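Local coordinates for HIAXHD3 (Humicola insolens, PDB 3ZXK), which is a family 43 glycoside hydrolase, an exo-acting arabinofuranosidase that removes arabinose side chains and has served as scaffold for introducing endo-xylanase activity, at residues 403-411 with 422-431; 468-479 with 491-502. One frame throughout, in Å; residues are numbered along the deposited sequence.

In the fold
Both contacts are antiparallel hairpins of the concanavalin A-like beta-sandwich region, and their centres lie 12 Å apart. Contact 1 belongs to one sheet of the sandwich and contact 2 to the edge of the other, so that Phe479 and Phe496 of contact 2 pack onto Ala408 of contact 1. Polar bridges also join them: Arg406 NH1 lies 2.8 Å from Ala497 O, and Glu431 OE2 lies 2.6 Å from Ser501 OG, both probable hydrogen bonds. Contact 2 reaches the glycan directly through Phe469 and Trp502. Contact 1 stands further back, the side chain of Glu431 being about 11 Å from the bound arabinofuranose.

Contact 1. Residues 403-411 with 422-431; sequences FRDRAAYIG and VMVDDLRLNE
Strands 406-411 and 422-429 run antiparallel, their axes 4.7 Å apart at an angle of 173°, and the register slips by one residue between the pairs Ala407-Leu427 and Tyr409-Val424, which marks a beta bulge. On the far side of the bulge from Arg406, the pairs Tyr409-Val424 and Gly411-Val422 each exchange two backbone hydrogen bonds. At the bulge itself the return bond from Leu427 N to Ala407 O is weak, at 3.4 Å, and water 2 donates to both Ala407 O and Leu427 O, joining the strands beside this weak bond.

Tyr409 dominates the apolar side. Its CG sits between the backbone N and the carbonyl carbon (chi1 69°), which lays the ring alongside Val424, pointing the same way. Val424 CB stands over the ring centre, 3.7 Å from the centroid and 14° off the normal, a CH-pi contact; Val424 CG2 reaches Tyr409 CZ at 3.5 Å. Leu427 crosses the tyrosine at about a right angle and brings CD1 to 3.6 Å from Tyr409 CD2. The phenol OH is hydrogen-bonded to Trp413 NE1, and the ring also meets Phe513.

At the other end the acids gather. The carboxylates of Asp405 and Glu431 are nearly coplanar, with Asp405 OD2 3.9 Å from Glu431 OE2. Water 1 donates to both oxygens, and Arg404 NH1 forms a salt bridge with Asp405 OD1, while Glu431 has Ser501 as a second partner. The hairpin therefore combines a ring covered on one face by Val424 and met obliquely by Leu427 with a pair of like charges whose repulsion is probably eased by the shared water and the nearby guanidinium.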
loop_
_atom_site.group_PDB
_atom_site.type_symbol
_atom_site.label_atom_id
_atom_site.label_comp_id
_atom_site.label_asym_id
_atom_site.label_seq_id
_atom_site.Cartn_x
_atom_site.Cartn_y
_atom_site.Cartn_z
ATOM N N PHE A 403 4.716 13.350 1.309
ATOM C CA PHE A 403 3.280 13.465 1.111
ATOM C C PHE A 403 2.472 12.667 2.121
ATOM O O PHE A 403 2.652 11.475 2.278
ATOM C CB PHE A 403 2.903 13.030 -0.330
ATOM C CG PHE A 403 1.477 13.354 -0.693
ATOM C CD1 PHE A 403 1.105 14.656 -1.073
ATOM C CD2 PHE A 403 0.494 12.368 -0.646
ATOM C CE1 PHE A 403 -0.231 14.950 -1.382
ATOM C CE2 PHE A 403 -0.839 12.661 -0.947
ATOM C CZ PHE A 403 -1.202 13.950 -1.321
ATOM N N ARG A 404 1.561 13.362 2.783
ATOM C CA ARG A 404 0.577 12.791 3.693
ATOM C C ARG A 404 -0.332 13.958 4.105
ATOM O O ARG A 404 -0.279 15.053 3.520
ATOM C CB ARG A 404 1.243 12.119 4.902
ATOM C CG ARG A 404 0.444 10.970 5.472
ATOM C CD ARG A 404 0.942 10.545 6.844
ATOM N NE ARG A 404 0.240 9.375 7.368
ATOM C CZ ARG A 404 -0.569 9.363 8.435
ATOM N NH1 ARG A 404 -0.879 10.477 9.097
ATOM N NH2 ARG A 404 -1.075 8.206 8.856
ATOM N N ASP A 405 -1.146 13.741 5.135
ATOM C CA ASP A 405 -2.056 14.784 5.630
ATOM C C ASP A 405 -1.343 15.965 6.329
ATOM O O ASP A 405 -1.942 17.018 6.469
ATOM C CB ASP A 405 -3.111 14.196 6.571
ATOM C CG ASP A 405 -2.514 13.460 7.759
ATOM O OD1 ASP A 405 -1.422 12.866 7.635
ATOM O OD2 ASP A 405 -3.173 13.459 8.815
ATOM N N ARG A 406 -0.106 15.773 6.788
ATOM C CA ARG A 406 0.780 16.888 7.193
ATOM C C ARG A 406 2.010 16.775 6.326
ATOM O O ARG A 406 2.796 15.847 6.479
ATOM C CB ARG A 406 1.185 16.790 8.666
ATOM C CG ARG A 406 1.839 18.070 9.193
ATOM C CD ARG A 406 2.797 17.800 10.329
ATOM N NE ARG A 406 2.042 17.519 11.550
ATOM C CZ ARG A 406 2.586 17.142 12.696
ATOM N NH1 ARG A 406 3.916 17.038 12.796
ATOM N NH2 ARG A 406 1.804 16.897 13.740
ATOM N N ALA A 407 2.179 17.715 5.404
ATOM C CA ALA A 407 3.159 17.561 4.326
ATOM C C ALA A 407 4.143 18.735 4.212
ATOM O O ALA A 407 3.911 19.813 4.722
ATOM C CB ALA A 407 2.416 17.358 3.014
ATOM N N ALA A 408 5.227 18.535 3.468
ATOM C CA ALA A 408 6.206 19.584 3.183
ATOM C C ALA A 408 6.859 19.188 1.891
ATOM O O ALA A 408 6.856 17.996 1.521
ATOM C CB ALA A 408 7.270 19.688 4.290
ATOM N N TYR A 409 7.456 20.162 1.213
ATOM C CA TYR A 409 8.135 19.893 -0.035
ATOM C C TYR A 409 9.301 20.830 -0.299
ATOM O O TYR A 409 9.389 21.897 0.318
ATOM C CB TYR A 409 7.174 19.901 -1.213
ATOM C CG TYR A 409 6.535 21.207 -1.668
ATOM C CD1 TYR A 409 7.288 22.198 -2.350
ATOM C CD2 TYR A 409 5.163 21.420 -1.523
ATOM C CE1 TYR A 409 6.688 23.352 -2.844
ATOM C CE2 TYR A 409 4.545 22.564 -2.016
ATOM C CZ TYR A 409 5.327 23.538 -2.657
ATOM O OH TYR A 409 4.759 24.650 -3.202
ATOM N N ILE A 410 10.203 20.392 -1.183
ATOM C CA ILE A 410 11.208 21.273 -1.750
ATOM C C ILE A 410 10.915 21.279 -3.255
ATOM O O ILE A 410 10.606 20.227 -3.854
ATOM C CB ILE A 410 12.652 20.822 -1.440
ATOM C CG1 ILE A 410 13.641 21.898 -1.916
ATOM C CG2 ILE A 410 12.938 19.436 -2.022
ATOM C CD1 ILE A 410 15.052 21.693 -1.404
ATOM N N GLY A 411 10.945 22.448 -3.874
ATOM C CA GLY A 411 10.552 22.507 -5.272
ATOM C C GLY A 411 10.920 23.800 -5.921
ATOM O O GLY A 411 11.737 24.577 -5.399
ATOM N N VAL A 422 12.308 26.704 -3.574
ATOM C CA VAL A 422 11.647 27.006 -2.305
ATOM C C VAL A 422 11.467 25.729 -1.485
ATOM O O VAL A 422 11.401 24.612 -2.045
ATOM C CB VAL A 422 10.251 27.676 -2.513
ATOM C CG1 VAL A 422 10.381 29.040 -3.196
ATOM C CG2 VAL A 422 9.328 26.766 -3.320
ATOM N N MET A 423 11.397 25.888 -0.169
ATOM C CA MET A 423 10.959 24.817 0.709
ATOM C C MET A 423 9.678 25.311 1.383
ATOM O O MET A 423 9.680 26.380 1.955
ATOM C CB MET A 423 12.080 24.442 1.714
ATOM C CG MET A 423 11.756 23.256 2.602
ATOM S SD MET A 423 10.770 23.714 4.049
ATOM C CE MET A 423 10.553 22.164 4.942
ATOM N N VAL A 424 8.604 24.525 1.272
ATOM C CA VAL A 424 7.268 24.832 1.772
ATOM C C VAL A 424 6.860 23.829 2.856
ATOM O O VAL A 424 7.010 22.592 2.696
ATOM C CB VAL A 424 6.252 24.808 0.600
ATOM C CG1 VAL A 424 4.792 24.837 1.076
ATOM C CG2 VAL A 424 6.563 25.921 -0.401
ATOM N N ASP A 425 6.321 24.342 3.963
ATOM C CA ASP A 425 5.814 23.464 4.998
ATOM C C ASP A 425 4.408 23.894 5.410
ATOM O O ASP A 425 3.797 24.719 4.739
ATOM C CB ASP A 425 6.809 23.362 6.179
ATOM C CG ASP A 425 7.002 24.677 6.930
ATOM O OD1 ASP A 425 6.352 25.706 6.642
ATOM O OD2 ASP A 425 7.821 24.666 7.886
ATOM N N ASP A 426 3.880 23.302 6.477
ATOM C CA ASP A 426 2.521 23.609 6.956
ATOM C C ASP A 426 1.425 23.376 5.907
ATOM O O ASP A 426 0.445 24.118 5.837
ATOM C CB ASP A 426 2.429 25.029 7.517
ATOM C CG ASP A 426 1.166 25.247 8.332
ATOM O OD1 ASP A 426 0.795 24.339 9.126
ATOM O OD2 ASP A 426 0.536 26.325 8.182
ATOM N N LEU A 427 1.596 22.319 5.116
ATOM C CA LEU A 427 0.528 21.830 4.240
ATOM C C LEU A 427 -0.262 20.814 5.042
ATOM O O LEU A 427 0.279 19.789 5.439
ATOM C CB LEU A 427 1.122 21.156 3.005
ATOM C CG LEU A 427 1.969 21.978 2.023
ATOM C CD1 LEU A 427 2.916 21.094 1.225
ATOM C CD2 LEU A 427 1.044 22.782 1.118
ATOM N N ARG A 428 -1.530 21.091 5.304
ATOM C CA ARG A 428 -2.291 20.247 6.237
ATOM C C ARG A 428 -3.715 20.013 5.768
ATOM O O ARG A 428 -4.396 20.960 5.344
ATOM C CB ARG A 428 -2.377 20.896 7.631
ATOM C CG ARG A 428 -1.051 21.053 8.352
ATOM C CD ARG A 428 -1.225 21.635 9.742
ATOM N NE ARG A 428 -1.706 23.012 9.763
ATOM C CZ ARG A 428 -2.920 23.389 10.166
ATOM N NH1 ARG A 428 -3.803 22.488 10.576
ATOM N NH2 ARG A 428 -3.262 24.671 10.146
ATOM N N LEU A 429 -4.169 18.767 5.903
ATOM C CA LEU A 429 -5.592 18.415 5.829
ATOM C C LEU A 429 -6.134 18.344 7.237
ATOM O O LEU A 429 -5.422 17.930 8.147
ATOM C CB LEU A 429 -5.776 17.033 5.209
ATOM C CG LEU A 429 -5.423 16.862 3.744
ATOM C CD1 LEU A 429 -5.574 15.411 3.296
ATOM C CD2 LEU A 429 -6.268 17.814 2.886
ATOM N N ASN A 430 -7.411 18.679 7.398
ATOM C CA ASN A 430 -8.113 18.511 8.662
ATOM C C ASN A 430 -8.553 17.048 8.775
ATOM O O ASN A 430 -9.242 16.559 7.891
ATOM C CB ASN A 430 -9.332 19.423 8.632
ATOM C CG ASN A 430 -10.099 19.470 9.946
ATOM O OD1 ASN A 430 -9.924 18.657 10.852
ATOM N ND2 ASN A 430 -10.984 20.445 10.035
ATOM N N GLU A 431 -8.159 16.348 9.843
ATOM C CA GLU A 431 -8.523 14.931 10.007
ATOM C C GLU A 431 -10.023 14.716 10.148
ATOM O O GLU A 431 -10.513 13.602 9.941
ATOM C CB GLU A 431 -7.842 14.338 11.239
ATOM C CG GLU A 431 -6.323 14.422 11.242
ATOM C CD GLU A 431 -5.756 13.718 12.463
ATOM O OE1 GLU A 431 -6.377 13.816 13.554
ATOM O OE2 GLU A 431 -4.714 13.059 12.331
HETATM O O HOH W 1 -3.542 11.189 10.124
HETATM O O HOH W 2 2.815 20.531 7.100
#

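Contact 2. Residues 468-479 with 491-502. With AHR (alpha-L-arabinofuranose), chain C; XYP (beta-D-xylopyranose), chain B.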
loop_
_atom_site.group_PDB
_atom_site.type_symbol
_atom_site.label_atom_id
_atom_site.label_comp_id
_atom_site.label_asym_id
_atom_site.label_seq_id
_atom_site.Cartn_x
_atom_site.Cartn_y
_atom_site.Cartn_z
ATOM N N ALA A 468 7.316 5.583 15.884
ATOM C CA ALA A 468 7.154 6.477 17.047
ATOM C C ALA A 468 5.718 6.421 17.538
ATOM O O ALA A 468 5.285 7.290 18.276
ATOM C CB ALA A 468 7.577 7.906 16.711
ATOM N N PHE A 469 5.000 5.363 17.158
ATOM C CA PHE A 469 3.582 5.267 17.475
ATOM C C PHE A 469 3.411 5.095 18.980
ATOM O O PHE A 469 4.087 4.284 19.610
ATOM C CB PHE A 469 2.991 4.061 16.738
ATOM C CG PHE A 469 1.493 4.064 16.636
ATOM C CD1 PHE A 469 0.802 5.152 16.075
ATOM C CD2 PHE A 469 0.780 2.949 17.027
ATOM C CE1 PHE A 469 -0.585 5.120 15.940
ATOM C CE2 PHE A 469 -0.598 2.906 16.897
ATOM C CZ PHE A 469 -1.283 3.989 16.350
ATOM N N GLY A 470 2.507 5.886 19.546
ATOM C CA GLY A 470 2.232 5.834 20.989
ATOM C C GLY A 470 3.234 6.617 21.845
ATOM O O GLY A 470 3.088 6.673 23.066
ATOM N N THR A 471 4.268 7.176 21.222
ATOM C CA THR A 471 5.244 8.017 21.937
ATOM C C THR A 471 4.896 9.497 21.849
ATOM O O THR A 471 3.957 9.879 21.141
ATOM C CB THR A 471 6.683 7.827 21.405
ATOM O OG1 THR A 471 6.863 8.565 20.182
ATOM C CG2 THR A 471 6.998 6.326 21.195
ATOM N N ASN A 472 5.683 10.324 22.544
ATOM C CA ASN A 472 5.546 11.771 22.477
ATOM C C ASN A 472 6.624 12.375 21.581
ATOM O O ASN A 472 6.952 13.545 21.717
ATOM C CB ASN A 472 5.623 12.395 23.878
ATOM C CG ASN A 472 4.424 12.061 24.754
ATOM O OD1 ASN A 472 3.429 11.491 24.293
ATOM N ND2 ASN A 472 4.510 12.429 26.031
ATOM N N THR A 473 7.206 11.570 20.697
ATOM C CA THR A 473 8.265 12.062 19.799
ATOM C C THR A 473 7.843 12.021 18.334
ATOM O O THR A 473 7.394 10.971 17.845
ATOM C CB THR A 473 9.548 11.226 19.932
ATOM O OG1 THR A 473 10.020 11.277 21.287
ATOM C CG2 THR A 473 10.660 11.766 19.014
ATOM N N GLU A 474 8.031 13.133 17.620
ATOM C CA GLU A 474 7.773 13.177 16.177
ATOM C C GLU A 474 9.099 13.129 15.436
ATOM O O GLU A 474 10.035 13.840 15.782
ATOM C CB GLU A 474 6.972 14.433 15.788
ATOM C CG GLU A 474 5.541 14.397 16.286
ATOM C CD GLU A 474 4.696 15.575 15.827
ATOM O OE1 GLU A 474 5.257 16.607 15.408
ATOM O OE2 GLU A 474 3.448 15.480 15.892
ATOM N N ARG A 475 9.189 12.263 14.442
ATOM C CA ARG A 475 10.379 12.176 13.618
ATOM C C ARG A 475 10.463 13.375 12.681
ATOM O O ARG A 475 9.485 14.104 12.460
ATOM C CB ARG A 475 10.323 10.908 12.767
ATOM C CG ARG A 475 10.164 9.608 13.530
ATOM C CD ARG A 475 11.287 9.408 14.541
ATOM N NE ARG A 475 11.050 8.222 15.364
ATOM C CZ ARG A 475 11.567 8.023 16.572
ATOM N NH1 ARG A 475 12.366 8.934 17.130
ATOM N NH2 ARG A 475 11.261 6.923 17.238
ATOM N N THR A 476 11.644 13.585 12.118
ATOM C CA THR A 476 11.795 14.708 11.204
ATOM C C THR A 476 12.403 14.288 9.865
ATOM O O THR A 476 13.117 13.265 9.744
ATOM C CB THR A 476 12.662 15.831 11.807
ATOM O OG1 THR A 476 13.967 15.310 12.070
ATOM C CG2 THR A 476 12.055 16.381 13.100
ATOM N N THR A 477 12.083 15.100 8.863
ATOM C CA THR A 477 12.600 14.989 7.508
ATOM C C THR A 477 13.299 16.284 7.133
ATOM O O THR A 477 12.854 17.386 7.503
ATOM C CB THR A 477 11.444 14.732 6.517
ATOM O OG1 THR A 477 10.955 13.401 6.713
ATOM C CG2 THR A 477 11.904 14.886 5.051
ATOM N N THR A 478 14.402 16.142 6.400
ATOM C CA THR A 478 15.138 17.301 5.860
ATOM C C THR A 478 15.165 17.286 4.327
ATOM O O THR A 478 14.995 16.237 3.707
ATOM C CB THR A 478 16.556 17.406 6.438
ATOM O OG1 THR A 478 17.253 16.165 6.287
ATOM C CG2 THR A 478 16.473 17.781 7.947
ATOM N N PHE A 479 15.332 18.467 3.730
ATOM C CA PHE A 479 15.236 18.650 2.291
ATOM C C PHE A 479 16.518 19.289 1.736
ATOM O O PHE A 479 17.115 20.163 2.385
ATOM C CB PHE A 479 14.032 19.542 1.955
ATOM C CG PHE A 479 12.689 18.941 2.336
ATOM C CD1 PHE A 479 12.147 19.105 3.614
ATOM C CD2 PHE A 479 11.960 18.211 1.402
ATOM C CE1 PHE A 479 10.925 18.533 3.964
ATOM C CE2 PHE A 479 10.731 17.654 1.737
ATOM C CZ PHE A 479 10.217 17.795 3.022
ATOM N N ARG A 491 21.332 21.863 1.914
ATOM C CA ARG A 491 20.171 21.832 2.800
ATOM C C ARG A 491 19.330 23.111 2.664
ATOM O O ARG A 491 19.872 24.216 2.609
ATOM C CB ARG A 491 20.682 21.645 4.232
ATOM C CG ARG A 491 19.663 21.843 5.326
ATOM C CD ARG A 491 18.681 20.689 5.469
ATOM N NE ARG A 491 17.705 21.076 6.482
ATOM C CZ ARG A 491 17.898 20.979 7.798
ATOM N NH1 ARG A 491 19.026 20.443 8.282
ATOM N NH2 ARG A 491 16.955 21.411 8.626
ATOM N N LEU A 492 18.003 22.960 2.640
ATOM C CA LEU A 492 17.113 24.120 2.564
ATOM C C LEU A 492 15.927 23.957 3.501
ATOM O O LEU A 492 15.204 22.975 3.439
ATOM C CB LEU A 492 16.613 24.358 1.136
ATOM C CG LEU A 492 15.775 25.626 0.877
ATOM C CD1 LEU A 492 16.615 26.895 1.110
ATOM C CD2 LEU A 492 15.243 25.593 -0.552
ATOM N N GLY A 493 15.729 24.947 4.359
ATOM C CA GLY A 493 14.558 24.970 5.205
ATOM C C GLY A 493 14.819 24.297 6.530
ATOM O O GLY A 493 15.874 23.692 6.736
ATOM N N PRO A 494 13.844 24.404 7.453
ATOM C CA PRO A 494 13.872 23.730 8.760
ATOM C C PRO A 494 13.724 22.211 8.626
ATOM O O PRO A 494 13.379 21.716 7.543
ATOM C CB PRO A 494 12.673 24.347 9.486
ATOM C CG PRO A 494 11.729 24.734 8.401
ATOM C CD PRO A 494 12.567 25.119 7.224
ATOM N N ALA A 495 13.989 21.473 9.710
ATOM C CA ALA A 495 13.652 20.047 9.744
ATOM C C ALA A 495 12.152 19.954 9.959
ATOM O O ALA A 495 11.591 20.649 10.820
ATOM C CB ALA A 495 14.391 19.335 10.868
ATOM N N PHE A 496 11.490 19.113 9.186
ATOM C CA PHE A 496 10.035 19.060 9.217
ATOM C C PHE A 496 9.572 17.925 10.118
ATOM O O PHE A 496 9.950 16.771 9.899
ATOM C CB PHE A 496 9.498 18.897 7.792
ATOM C CG PHE A 496 8.036 18.536 7.721
ATOM C CD1 PHE A 496 7.045 19.504 7.916
ATOM C CD2 PHE A 496 7.650 17.228 7.447
ATOM C CE1 PHE A 496 5.699 19.162 7.823
ATOM C CE2 PHE A 496 6.309 16.883 7.385
ATOM C CZ PHE A 496 5.339 17.848 7.567
ATOM N N ALA A 497 8.760 18.268 11.122
ATOM C CA ALA A 497 8.232 17.308 12.070
ATOM C C ALA A 497 7.028 16.569 11.463
ATOM O O ALA A 497 6.070 17.186 10.969
ATOM C CB ALA A 497 7.823 18.001 13.360
ATOM N N MET A 498 7.069 15.251 11.554
ATOM C CA MET A 498 6.082 14.383 10.897
ATOM C C MET A 498 5.022 13.904 11.861
ATOM O O MET A 498 5.319 13.600 13.029
ATOM C CB MET A 498 6.787 13.192 10.279
ATOM C CG MET A 498 7.883 13.609 9.316
ATOM S SD MET A 498 9.186 12.373 9.193
ATOM C CE MET A 498 8.226 11.080 8.415
ATOM N N THR A 499 3.769 13.809 11.395
ATOM C CA THR A 499 2.707 13.310 12.285
ATOM C C THR A 499 2.800 11.801 12.588
ATOM O O THR A 499 3.183 11.014 11.716
ATOM C CB THR A 499 1.300 13.656 11.761
ATOM O OG1 THR A 499 0.340 13.289 12.759
ATOM C CG2 THR A 499 1.022 12.947 10.439
ATOM N N ASN A 500 2.444 11.410 13.824
ATOM C CA ASN A 500 2.290 9.984 14.200
ATOM C C ASN A 500 0.841 9.508 14.193
ATOM O O ASN A 500 0.577 8.354 14.546
ATOM C CB ASN A 500 2.881 9.697 15.585
ATOM C CG ASN A 500 4.377 9.850 15.611
ATOM O OD1 ASN A 500 5.080 9.392 14.693
ATOM N ND2 ASN A 500 4.881 10.531 16.650
ATOM N N SER A 501 -0.090 10.371 13.780
ATOM C CA SER A 501 -1.495 10.020 13.752
ATOM C C SER A 501 -1.751 8.879 12.767
ATOM O O SER A 501 -1.134 8.813 11.690
ATOM C CB SER A 501 -2.315 11.220 13.312
ATOM O OG SER A 501 -3.693 10.878 13.220
ATOM N N TRP A 502 -2.690 8.025 13.128
ATOM C CA TRP A 502 -3.116 6.918 12.283
ATOM C C TRP A 502 -4.289 7.246 11.420
ATOM O O TRP A 502 -4.604 6.478 10.546
ATOM C CB TRP A 502 -3.406 5.685 13.137
ATOM C CG TRP A 502 -4.497 5.865 14.156
ATOM C CD1 TRP A 502 -4.364 6.151 15.507
ATOM C CD2 TRP A 502 -5.947 5.742 13.934
ATOM N NE1 TRP A 502 -5.603 6.236 16.118
ATOM C CE2 TRP A 502 -6.592 5.995 15.225
ATOM C CE3 TRP A 502 -6.749 5.457 12.825
ATOM C CZ2 TRP A 502 -7.978 5.938 15.382
ATOM C CZ3 TRP A 502 -8.134 5.423 12.989
ATOM C CH2 TRP A 502 -8.734 5.657 14.236
HETATM O O5 AHR C . -4.001 1.521 15.343
HETATM C C5 AHR C . -4.215 2.063 14.024
HETATM C C4 AHR C . -5.228 1.244 13.218
HETATM O O4 AHR C . -6.487 1.203 13.886
HETATM C C3 AHR C . -4.921 -0.236 13.015
HETATM O O3 AHR C . -4.009 -0.475 11.953
HETATM C C2 AHR C . -6.253 -0.853 12.685
HETATM O O2 AHR C . -6.370 -2.191 13.207
HETATM C C1 AHR C . -7.222 0.065 13.402
HETATM O O1 XYP B . -7.000 3.191 20.170
HETATM C C1 XYP B . -7.463 2.443 19.040
HETATM C C2 XYP B . -8.994 2.437 18.951
HETATM C C3 XYP B . -9.422 1.582 17.757
HETATM C C4 XYP B . -8.789 2.148 16.487
HETATM C C5 XYP B . -7.271 2.314 16.649
HETATM O O2 XYP B . -9.587 1.923 20.147
HETATM O O3 XYP B . -10.852 1.548 17.621
HETATM O O4 XYP B . -9.116 1.297 15.376
HETATM O O5 XYP B . -6.928 3.031 17.848
HETATM O O HOH W 3 3.543 11.868 18.811
HETATM O O HOH W 4 1.892 13.257 16.013
HETATM O O HOH W 5 6.732 11.267 13.560
HETATM O O HOH W 6 14.992 20.928 5.312
#
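Phe469 and Trp502 meet beside the sugars: Phe469 CZ lies 3.9 Å from Trp502 CD1, which sits at the edge of the phenylalanine ring. One face of the indole carries both sugars, with arabinofuranose C5 3.7 Å and xylopyranose C5 3.8 Å above its plane, each offset toward the rim. An alanine in place of Trp502 lacks the indole face, and both sugars would probably lose their stacking surface, with Phe469 CZ losing an edge contact.

Behind them, with CG anti to the carbonyl carbon (chi1 -67°), Asn500 turns its amide to the 468-473 loop, where ND2 donates to Thr473 O at 2.8 Å, from above the carbonyl plane. Water 5 links Asn500 OD1 to Arg475 N and Met498 O. Thr471 OG1 accepts from Thr473 N in an ST turn and donates to Ala468 O, which Thr471 N also reaches in the type II turn carrying Phe469.

Further out, Thr477 and Phe496 exchange two backbone bonds, and Thr478 CG2 sits 3.5 Å above the centre of the Arg491 guanidinium. Strand 490-497 is one of two outermost strands of its sheet; strand 476-482 separates it from 457-464, and Phe479 and Phe496 pack against Leu402 of strand 396-403 in the facing sheet.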